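Local structure of short chain dehydrogenase (Salmonella typhi, 3G1T) at residues 41-52 / 66-74; 195-205 / 217-227. The protein is probably an NAD(P)-dependent oxidoreductase of the short-chain dehydrogenase family, built on a Rossmann fold, whose substrate is not established. All blocks are in the same frame, centred on the assembly; numbering follows the deposited sequence. Where two conformers were deposited one is given.

Contact 1 (41-52 with 66-74) and contact 2 (195-205 with 217-227) both reach the same seven-stranded parallel sheet, the first at the edge formed by strand 67-70, the second at strand 190-196, next to the last strand, 242-244. Their centres lie about 21 Å apart and their nearest atoms about 8 Å, so they do not touch. Contact 1 closes before contact 2 opens along the chain. Helix 25-36 is a shared neighbour: Val41 and Leu43 pack on it from one contact, Pro197 and Tyr227 from the other. The strand order 3-2-1-4-5-6-7 is that of a Rossmann-type fold, consistent with a nucleotide-binding enzyme of the short-chain dehydrogenase family.

Contact 1: residues 41-52 / 66-74; sequences VILLGRNEEKLR and PQWFTLDLL
Strands 41-45 and 67-70 run parallel, their axes 4.7 Å apart at closest and 18° off alignment, and three backbone bonds join them: Leu43 N to Gln67 O, Phe69 N to Leu43 O and Gly45 N to Phe69 O. A fourth, the shortest at 2.7 Å, runs from Leu71 N, just past the strand, to Gly45 O. Before the first of these, a water spans Val41 O and Gln67 N. Leu43 and Trp68 leave the sheet on the face lined by helix 48-62, their CB atoms 3.8 Å apart. In the conformer described here the indole leans against the flank of that helix, with Leu51 CB 3.9 Å above one face, displaced toward the rim. Glu48 OE1 lies at the ring edge near Trp68 CH2, a doubtful detail because the tryptophan has a second conformer. Strand, helix and strand thus form a right-handed beta-alpha-beta crossover of the Rossmann fold, the helix segment 48-52 running nearly antiparallel to strand 67-70. Leu51 comes in close to the strand, its CD1 3.3 Å from Phe69 O and packed on Thr70 CG2. On the other face, Ile42 CG2 approaches the edge of the Phe69 ring in its plane, 3.4 Å from CE2, and helix 78-91 touches both residues. Farther along, Leu44 CD2 packs against Leu71 CB. Past the strand ends, Asp72 OD2 sits over one face of the Arg46 guanidinium, 3.6 Å from NH2; no N-H points at it, so this salt bridge rests on charge alone. The same oxygen accepts from Leu74 N in an Asx turn.

Contact 2: residues 195-205 / 217-227; sequences INPGGTRTSMR and LKTPADIMPLY
Ile195 CD1 sits over the face of the Tyr227 ring, almost at its centre, 3.8 Å from the centroid and 5° off the ring normal, a CH-pi contact. The methyl also meets Leu226 CG at 3.7 Å, tip to tip, while Ile195 CG2 lies against CE2, CZ and OH of Tyr227. Met224 CE covers the opposite face, offset toward the rim, so the tyrosine is sandwiched. One residue before Met224, Ile223 CD1 enters the notch between Pro197 and Thr200, 3.5 Å from Pro197 CB and 3.6 Å from Thr200 OG1; a chi1 of 65° carries it there, setting CG1 between the backbone N and the carbonyl carbon. Thr200 OG1 bonds Gly198 O, with a weak second partner in Gln246 OE1; its CG2 presses on the Thr219-Pro220 peptide, 3.5 Å from Pro220 N. Leu217 is the other large bump: CD1 fits against Thr200 O and Arg205 CG, and CD2 comes beside Gly199 O. Gly199 CA lies over one face of the Arg205 guanidinium, whose NE is in a salt bridge with Glu212. The backbones are tied by Arg201 N to Lys218 O (2.9 Å) and by a water between Gly199 O and Lys218 N. Arg201 bends at chi3, and NH2 donates a hydrogen bond to Leu217 O, the acceptor lying 32° out of the guanidinium plane; Thr219 CG2 covers one face and NE bonds Pro214 O. The interface joins the end of strand 190-196, the loop after it and the start of helix 203-208 to the approach and first turn of helix 224-231, with helix 25-36 touching Pro197, Met224 and Tyr227 and strand 147-152 alongside Ile195.

Contact 1: residues 41-52 / 66-74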
loop_
_atom_site.group_PDB
_atom_site.type_symbol
_atom_site.label_atom_id
_atom_site.label_comp_id
_atom_site.label_asym_id
_atom_site.label_seq_id
_atom_site.Cartn_x
_atom_site.Cartn_y
_atom_site.Cartn_z
ATOM N N VAL A 41 10.128 -8.467 27.478
ATOM C CA VAL A 41 9.710 -7.484 26.465
ATOM C C VAL A 41 10.976 -6.745 26.055
ATOM O O VAL A 41 11.874 -6.559 26.869
ATOM C CB VAL A 41 8.612 -6.533 27.062
ATOM C CG1 VAL A 41 8.342 -5.380 26.110
ATOM C CG2 VAL A 41 7.311 -7.313 27.342
ATOM N N ILE A 42 11.057 -6.415 24.777
ATOM C CA ILE A 42 12.096 -5.607 24.175
ATOM C C ILE A 42 11.343 -4.442 23.561
ATOM O O ILE A 42 10.375 -4.597 22.767
ATOM C CB ILE A 42 12.850 -6.366 23.075
ATOM C CG1 ILE A 42 13.503 -7.643 23.640
ATOM C CG2 ILE A 42 14.044 -5.553 22.601
ATOM C CD1 ILE A 42 13.857 -8.590 22.456
ATOM N N LEU A 43 11.817 -3.233 23.904
ATOM C CA LEU A 43 11.146 -2.005 23.470
ATOM C C LEU A 43 11.893 -1.389 22.322
ATOM O O LEU A 43 13.104 -1.345 22.364
ATOM C CB LEU A 43 11.186 -0.918 24.563
ATOM C CG LEU A 43 10.807 -1.389 25.957
ATOM C CD1 LEU A 43 10.874 -0.241 26.986
ATOM C CD2 LEU A 43 9.449 -1.946 25.952
ATOM N N LEU A 44 11.172 -0.921 21.306
ATOM C CA LEU A 44 11.769 -0.102 20.275
ATOM C C LEU A 44 11.001 1.196 20.075
ATOM O O LEU A 44 9.735 1.236 20.050
ATOM C CB LEU A 44 11.885 -0.865 18.969
ATOM C CG LEU A 44 12.693 -0.352 17.786
ATOM C CD1 LEU A 44 13.135 -1.587 17.096
ATOM C CD2 LEU A 44 11.789 0.517 16.848
ATOM N N GLY A 45 11.773 2.259 19.912
ATOM C CA GLY A 45 11.195 3.586 19.693
ATOM C C GLY A 45 12.201 4.611 19.222
ATOM O O GLY A 45 13.357 4.279 18.932
ATOM N N ARG A 46 11.685 5.837 19.065
ATOM C CA ARG A 46 12.430 7.029 18.569
ATOM C C ARG A 46 13.302 7.640 19.663
ATOM O O ARG A 46 14.531 7.716 19.517
ATOM C CB ARG A 46 11.444 8.089 18.100
ATOM C CG ARG A 46 11.284 8.237 16.623
ATOM C CD ARG A 46 9.832 8.577 16.352
ATOM N NE ARG A 46 9.525 8.668 14.920
ATOM C CZ ARG A 46 9.350 7.641 14.069
ATOM N NH1 ARG A 46 9.464 6.358 14.457
ATOM N NH2 ARG A 46 9.064 7.918 12.795
ATOM N N ASN A 47 12.667 8.028 20.772
ATOM C CA ASN A 47 13.388 8.681 21.888
ATOM C C ASN A 47 13.984 7.848 23.036
ATOM O O ASN A 47 13.273 7.282 23.840
ATOM C CB ASN A 47 12.571 9.804 22.508
ATOM C CG ASN A 47 13.440 10.692 23.378
ATOM O OD1 ASN A 47 14.185 11.532 22.859
ATOM N ND2 ASN A 47 13.428 10.451 24.691
ATOM N N GLU A 48 15.297 7.857 23.140
ATOM C CA GLU A 48 16.000 7.149 24.189
ATOM C C GLU A 48 15.450 7.345 25.628
ATOM O O GLU A 48 15.158 6.347 26.333
ATOM C CB GLU A 48 17.472 7.492 24.086
ATOM C CG GLU A 48 18.307 7.047 25.215
ATOM C CD GLU A 48 19.778 7.099 24.855
ATOM O OE1 GLU A 48 20.226 6.191 24.125
ATOM O OE2 GLU A 48 20.485 8.023 25.318
ATOM N N GLU A 49 15.319 8.598 26.083
ATOM C CA GLU A 49 14.849 8.839 27.474
ATOM C C GLU A 49 13.379 8.390 27.712
ATOM O O GLU A 49 13.051 7.889 28.802
ATOM C CB GLU A 49 15.062 10.292 27.945
ATOM C CG GLU A 49 16.536 10.711 28.224
ATOM C CD GLU A 49 17.231 10.056 29.458
ATOM O OE1 GLU A 49 18.435 10.295 29.582
ATOM O OE2 GLU A 49 16.604 9.368 30.286
ATOM N N LYS A 50 12.517 8.547 26.700
ATOM C CA LYS A 50 11.106 8.086 26.782
ATOM C C LYS A 50 11.023 6.533 26.904
ATOM O O LYS A 50 10.192 6.005 27.646
ATOM C CB LYS A 50 10.296 8.561 25.562
ATOM C CG LYS A 50 9.846 10.013 25.586
ATOM C CD LYS A 50 8.324 10.088 25.356
ATOM C CE LYS A 50 7.930 11.296 24.494
ATOM N NZ LYS A 50 6.437 11.491 24.407
ATOM N N LEU A 51 11.920 5.836 26.193
ATOM C CA LEU A 51 12.049 4.379 26.289
ATOM C C LEU A 51 12.576 3.986 27.622
ATOM O O LEU A 51 12.132 2.981 28.169
ATOM C CB LEU A 51 12.985 3.794 25.218
ATOM C CG LEU A 51 12.546 3.687 23.748
ATOM C CD1 LEU A 51 13.750 3.367 22.869
ATOM C CD2 LEU A 51 11.430 2.712 23.506
ATOM N N ARG A 52 13.551 4.734 28.135
ATOM C CA ARG A 52 14.145 4.383 29.400
ATOM C C ARG A 52 12.993 4.411 30.404
ATOM O O ARG A 52 12.917 3.548 31.247
ATOM C CB ARG A 52 15.296 5.338 29.808
ATOM C CG ARG A 52 15.978 4.961 31.195
ATOM C CD ARG A 52 17.097 5.934 31.693
ATOM N NE ARG A 52 16.560 7.277 31.800
ATOM C CZ ARG A 52 15.772 7.687 32.785
ATOM N NH1 ARG A 52 15.392 6.866 33.776
ATOM N NH2 ARG A 52 15.326 8.928 32.752
ATOM N N PRO A 66 13.952 -4.262 31.001
ATOM C CA PRO A 66 13.848 -4.594 29.560
ATOM C C PRO A 66 14.901 -3.924 28.779
ATOM O O PRO A 66 15.299 -2.794 29.092
ATOM C CB PRO A 66 12.511 -3.978 29.149
ATOM C CG PRO A 66 11.735 -3.972 30.377
ATOM C CD PRO A 66 12.666 -3.720 31.499
ATOM N N GLN A 67 15.348 -4.589 27.727
ATOM C CA GLN A 67 16.225 -3.922 26.795
ATOM C C GLN A 67 15.443 -3.063 25.831
ATOM O O GLN A 67 14.290 -3.355 25.519
ATOM C CB GLN A 67 17.097 -4.923 26.054
ATOM C CG GLN A 67 18.357 -5.273 26.875
ATOM C CD GLN A 67 19.355 -6.128 26.116
ATOM O OE1 GLN A 67 19.920 -7.079 26.675
ATOM N NE2 GLN A 67 19.560 -5.812 24.827
ATOM N N TRP A 68 16.040 -1.977 25.408
ATOM C CA TRP A 68 15.411 -1.102 24.444
ATOM C C TRP A 68 16.377 -0.760 23.329
ATOM O O TRP A 68 17.557 -0.911 23.477
ATOM C CB TRP A 68 14.816 0.163 25.106
ATOM C CG TRP A 68 15.766 0.878 26.052
ATOM C CD1 TRP A 68 15.866 0.703 27.405
ATOM C CD2 TRP A 68 16.739 1.874 25.703
ATOM N NE1 TRP A 68 16.826 1.540 27.921
ATOM C CE2 TRP A 68 17.393 2.254 26.893
ATOM C CE3 TRP A 68 17.125 2.479 24.496
ATOM C CZ2 TRP A 68 18.410 3.220 26.917
ATOM C CZ3 TRP A 68 18.133 3.434 24.515
ATOM C CH2 TRP A 68 18.777 3.787 25.722
ATOM N N PHE A 69 15.827 -0.297 22.225
ATOM C CA PHE A 69 16.610 0.123 21.082
ATOM C C PHE A 69 16.003 1.361 20.563
ATOM O O PHE A 69 14.765 1.438 20.387
ATOM C CB PHE A 69 16.474 -0.882 19.960
ATOM C CG PHE A 69 17.087 -2.129 20.277
ATOM C CD1 PHE A 69 18.443 -2.282 20.097
ATOM C CD2 PHE A 69 16.342 -3.162 20.870
ATOM C CE1 PHE A 69 19.062 -3.456 20.451
ATOM C CE2 PHE A 69 16.943 -4.340 21.232
ATOM C CZ PHE A 69 18.320 -4.506 21.016
ATOM N N THR A 70 16.851 2.310 20.219
ATOM C CA THR A 70 16.319 3.481 19.537
ATOM C C THR A 70 16.449 3.183 18.036
ATOM O O THR A 70 17.484 2.715 17.572
ATOM C CB THR A 70 17.034 4.718 19.966
ATOM O OG1 THR A 70 18.424 4.433 19.896
ATOM C CG2 THR A 70 16.669 5.071 21.443
ATOM N N LEU A 71 15.357 3.366 17.291
ATOM C CA LEU A 71 15.361 3.226 15.801
ATOM C C LEU A 71 14.365 4.223 15.265
ATOM O O LEU A 71 13.208 4.252 15.720
ATOM C CB LEU A 71 15.005 1.823 15.319
ATOM C CG LEU A 71 15.104 1.453 13.813
ATOM C CD1 LEU A 71 16.518 1.203 13.283
ATOM C CD2 LEU A 71 14.209 0.291 13.499
ATOM N N ASP A 72 14.813 5.040 14.310
ATOM C CA ASP A 72 13.930 6.026 13.678
ATOM C C ASP A 72 13.501 5.458 12.341
ATOM O O ASP A 72 14.301 5.369 11.425
ATOM C CB ASP A 72 14.668 7.341 13.470
ATOM C CG ASP A 72 13.751 8.516 13.115
ATOM O OD1 ASP A 72 14.195 9.665 13.351
ATOM O OD2 ASP A 72 12.619 8.354 12.603
ATOM N N LEU A 73 12.249 5.045 12.256
ATOM C CA LEU A 73 11.739 4.295 11.098
ATOM C C LEU A 73 11.713 5.183 9.865
ATOM O O LEU A 73 11.867 4.689 8.710
ATOM C CB LEU A 73 10.343 3.755 11.384
ATOM C CG LEU A 73 10.208 2.544 12.356
ATOM C CD1 LEU A 73 8.786 2.069 12.373
ATOM C CD2 LEU A 73 11.147 1.370 12.100
ATOM N N LEU A 74 11.562 6.483 10.108
ATOM C CA LEU A 74 11.572 7.468 8.984
ATOM C C LEU A 74 12.858 7.477 8.222
ATOM O O LEU A 74 12.861 7.679 7.008
ATOM C CB LEU A 74 11.213 8.881 9.452
ATOM C CG LEU A 74 10.991 9.962 8.393
ATOM C CD1 LEU A 74 9.925 9.547 7.364
ATOM C CD2 LEU A 74 10.672 11.396 9.064
HETATM O O HOH W 1 14.415 -7.513 27.509
#

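Contact 2: residues 195-205 / 217-227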
loop_
_atom_site.group_PDB
_atom_site.type_symbol
_atom_site.label_atom_id
_atom_site.label_comp_id
_atom_site.label_asym_id
_atom_site.label_seq_id
_atom_site.Cartn_x
_atom_site.Cartn_y
_atom_site.Cartn_z
ATOM N N ILE A 195 -3.933 -6.174 13.634
ATOM C CA ILE A 195 -4.919 -5.621 14.618
ATOM C C ILE A 195 -5.326 -4.177 14.243
ATOM O O ILE A 195 -4.442 -3.326 13.968
ATOM C CB ILE A 195 -4.336 -5.614 16.063
ATOM C CG1 ILE A 195 -4.196 -7.028 16.597
ATOM C CG2 ILE A 195 -5.286 -4.781 17.071
ATOM C CD1 ILE A 195 -3.964 -7.119 18.117
ATOM N N ASN A 196 -6.642 -3.948 14.206
ATOM C CA ASN A 196 -7.229 -2.581 14.084
ATOM C C ASN A 196 -7.662 -2.136 15.481
ATOM O O ASN A 196 -8.684 -2.628 15.972
ATOM C CB ASN A 196 -8.423 -2.607 13.138
ATOM C CG ASN A 196 -9.234 -1.292 13.192
ATOM O OD1 ASN A 196 -8.688 -0.247 13.534
ATOM N ND2 ASN A 196 -10.556 -1.369 12.933
ATOM N N PRO A 197 -6.926 -1.189 16.114
ATOM C CA PRO A 197 -7.331 -0.895 17.489
ATOM C C PRO A 197 -8.720 -0.258 17.559
ATOM O O PRO A 197 -9.323 -0.303 18.622
ATOM C CB PRO A 197 -6.266 0.077 18.019
ATOM C CG PRO A 197 -5.555 0.583 16.879
ATOM C CD PRO A 197 -5.783 -0.377 15.694
ATOM N N GLY A 198 -9.223 0.306 16.453
ATOM C CA GLY A 198 -10.506 1.076 16.508
ATOM C C GLY A 198 -10.190 2.400 17.186
ATOM O O GLY A 198 -9.027 2.681 17.587
ATOM N N GLY A 199 -11.217 3.221 17.297
ATOM C CA GLY A 199 -11.044 4.531 17.970
ATOM C C GLY A 199 -10.618 4.395 19.446
ATOM O O GLY A 199 -11.416 3.964 20.285
ATOM N N THR A 200 -9.392 4.819 19.759
ATOM C CA THR A 200 -8.855 4.600 21.115
ATOM C C THR A 200 -8.286 5.906 21.574
ATOM O O THR A 200 -7.861 6.730 20.731
ATOM C CB THR A 200 -7.735 3.489 21.062
ATOM O OG1 THR A 200 -8.284 2.306 20.470
ATOM C CG2 THR A 200 -7.148 3.148 22.431
ATOM N N ARG A 201 -8.223 6.098 22.885
ATOM C CA ARG A 201 -7.757 7.350 23.473
ATOM C C ARG A 201 -6.251 7.471 23.340
ATOM O O ARG A 201 -5.503 7.018 24.252
ATOM C CB ARG A 201 -8.190 7.485 24.929
ATOM C CG ARG A 201 -8.010 8.917 25.562
ATOM C CD ARG A 201 -8.456 8.915 27.047
ATOM N NE ARG A 201 -9.767 8.300 27.236
ATOM C CZ ARG A 201 -10.229 7.800 28.395
ATOM N NH1 ARG A 201 -9.511 7.855 29.547
ATOM N NH2 ARG A 201 -11.454 7.279 28.409
ATOM N N THR A 202 -5.820 8.067 22.201
ATOM C CA THR A 202 -4.428 8.336 21.881
ATOM C C THR A 202 -4.200 9.739 21.271
ATOM O O THR A 202 -5.108 10.392 20.758
ATOM C CB THR A 202 -3.883 7.283 20.831
ATOM O OG1 THR A 202 -4.495 7.512 19.561
ATOM C CG2 THR A 202 -4.137 5.812 21.305
ATOM N N SER A 203 -2.971 10.216 21.285
ATOM C CA SER A 203 -2.707 11.493 20.663
ATOM C C SER A 203 -2.977 11.455 19.145
ATOM O O SER A 203 -3.488 12.473 18.616
ATOM C CB SER A 203 -1.300 11.970 20.980
ATOM O OG SER A 203 -0.356 11.043 20.442
ATOM N N MET A 204 -2.675 10.318 18.466
ATOM C CA MET A 204 -2.977 10.189 17.017
ATOM C C MET A 204 -4.471 10.363 16.657
ATOM O O MET A 204 -4.836 11.204 15.757
ATOM C CB MET A 204 -2.338 8.915 16.351
ATOM C CG MET A 204 -2.671 8.828 14.888
ATOM S SD MET A 204 -2.102 7.187 14.107
ATOM C CE MET A 204 -0.415 7.647 14.266
ATOM N N ARG A 205 -5.339 9.769 17.500
ATOM C CA ARG A 205 -6.765 9.821 17.330
ATOM C C ARG A 205 -7.221 11.268 17.536
ATOM O O ARG A 205 -7.986 11.791 16.755
ATOM C CB ARG A 205 -7.404 8.840 18.328
ATOM C CG ARG A 205 -8.926 8.757 18.362
ATOM C CD ARG A 205 -9.517 8.269 17.114
ATOM N NE ARG A 205 -10.992 8.415 17.141
ATOM C CZ ARG A 205 -11.842 7.755 16.333
ATOM N NH1 ARG A 205 -11.329 6.853 15.460
ATOM N NH2 ARG A 205 -13.170 7.993 16.383
ATOM N N LEU A 217 -14.000 7.545 24.643
ATOM C CA LEU A 217 -13.322 6.429 23.962
ATOM C C LEU A 217 -12.752 5.391 24.957
ATOM O O LEU A 217 -12.380 5.711 26.095
ATOM C CB LEU A 217 -12.188 7.005 23.143
ATOM C CG LEU A 217 -12.494 7.940 21.948
ATOM C CD1 LEU A 217 -11.128 8.374 21.414
ATOM C CD2 LEU A 217 -13.380 7.301 20.876
ATOM N N LYS A 218 -12.642 4.132 24.516
ATOM C CA LYS A 218 -11.885 3.140 25.248
ATOM C C LYS A 218 -10.413 3.574 25.285
ATOM O O LYS A 218 -9.933 4.203 24.337
ATOM C CB LYS A 218 -12.006 1.760 24.518
ATOM C CG LYS A 218 -13.489 1.201 24.452
ATOM C CD LYS A 218 -14.042 0.874 25.831
ATOM C CE LYS A 218 -15.349 -0.018 25.789
ATOM N NZ LYS A 218 -15.356 -1.011 24.704
ATOM N N THR A 219 -9.735 3.213 26.379
ATOM C CA THR A 219 -8.321 3.463 26.526
ATOM C C THR A 219 -7.544 2.280 25.932
ATOM O O THR A 219 -8.116 1.205 25.636
ATOM C CB THR A 219 -7.899 3.498 27.967
ATOM O OG1 THR A 219 -8.326 2.281 28.586
ATOM C CG2 THR A 219 -8.574 4.733 28.718
ATOM N N PRO A 220 -6.228 2.486 25.743
ATOM C CA PRO A 220 -5.336 1.360 25.371
ATOM C C PRO A 220 -5.453 0.190 26.332
ATOM O O PRO A 220 -5.473 -0.973 25.833
ATOM C CB PRO A 220 -3.971 1.936 25.490
ATOM C CG PRO A 220 -4.182 3.428 25.020
ATOM C CD PRO A 220 -5.460 3.747 25.826
ATOM N N ALA A 221 -5.607 0.439 27.645
ATOM C CA ALA A 221 -5.860 -0.673 28.557
ATOM C C ALA A 221 -7.061 -1.507 28.236
ATOM O O ALA A 221 -6.981 -2.753 28.272
ATOM C CB ALA A 221 -5.940 -0.189 30.036
ATOM N N ASP A 222 -8.181 -0.850 27.887
ATOM C CA ASP A 222 -9.421 -1.528 27.543
ATOM C C ASP A 222 -9.307 -2.503 26.392
ATOM O O ASP A 222 -9.994 -3.535 26.389
ATOM C CB ASP A 222 -10.513 -0.521 27.191
ATOM C CG ASP A 222 -10.918 0.381 28.386
ATOM O OD1 ASP A 222 -10.798 -0.019 29.551
ATOM O OD2 ASP A 222 -11.368 1.516 28.119
ATOM N N ILE A 223 -8.457 -2.193 25.418
ATOM C CA ILE A 223 -8.387 -3.009 24.208
ATOM C C ILE A 223 -7.337 -4.114 24.260
ATOM O O ILE A 223 -7.126 -4.816 23.267
ATOM C CB ILE A 223 -8.265 -2.121 22.906
ATOM C CG1 ILE A 223 -6.936 -1.318 22.848
ATOM C CG2 ILE A 223 -9.534 -1.246 22.767
ATOM C CD1 ILE A 223 -6.614 -0.771 21.445
ATOM N N MET A 224 -6.696 -4.273 25.419
ATOM C CA MET A 224 -5.573 -5.266 25.521
ATOM C C MET A 224 -5.916 -6.747 25.299
ATOM O O MET A 224 -5.014 -7.469 24.853
ATOM C CB MET A 224 -4.814 -5.097 26.845
ATOM C CG MET A 224 -3.808 -3.879 26.801
ATOM S SD MET A 224 -2.392 -3.859 25.641
ATOM C CE MET A 224 -2.986 -2.767 24.337
ATOM N N PRO A 225 -7.162 -7.201 25.565
ATOM C CA PRO A 225 -7.408 -8.671 25.456
ATOM C C PRO A 225 -6.994 -9.218 24.079
ATOM O O PRO A 225 -6.357 -10.286 24.004
ATOM C CB PRO A 225 -8.919 -8.814 25.699
ATOM C CG PRO A 225 -9.210 -7.682 26.698
ATOM C CD PRO A 225 -8.272 -6.507 26.284
ATOM N N LEU A 226 -7.303 -8.486 23.011
ATOM C CA LEU A 226 -6.919 -8.948 21.717
ATOM C C LEU A 226 -5.406 -9.000 21.531
ATOM O O LEU A 226 -4.924 -9.974 20.931
ATOM C CB LEU A 226 -7.606 -8.069 20.624
ATOM C CG LEU A 226 -7.242 -8.435 19.196
ATOM C CD1 LEU A 226 -7.894 -9.800 18.878
ATOM C CD2 LEU A 226 -7.825 -7.396 18.193
ATOM N N TYR A 227 -4.671 -7.970 22.001
ATOM C CA TYR A 227 -3.226 -7.934 21.983
ATOM C C TYR A 227 -2.551 -9.067 22.696
ATOM O O TYR A 227 -1.561 -9.588 22.184
ATOM C CB TYR A 227 -2.733 -6.573 22.554
ATOM C CG TYR A 227 -2.966 -5.427 21.558
ATOM C CD1 TYR A 227 -1.909 -4.925 20.822
ATOM C CD2 TYR A 227 -4.266 -4.857 21.364
ATOM C CE1 TYR A 227 -2.065 -3.900 19.888
ATOM C CE2 TYR A 227 -4.420 -3.765 20.443
ATOM C CZ TYR A 227 -3.325 -3.325 19.739
ATOM O OH TYR A 227 -3.407 -2.314 18.840
HETATM O O HOH W 2 -13.782 3.553 21.716
#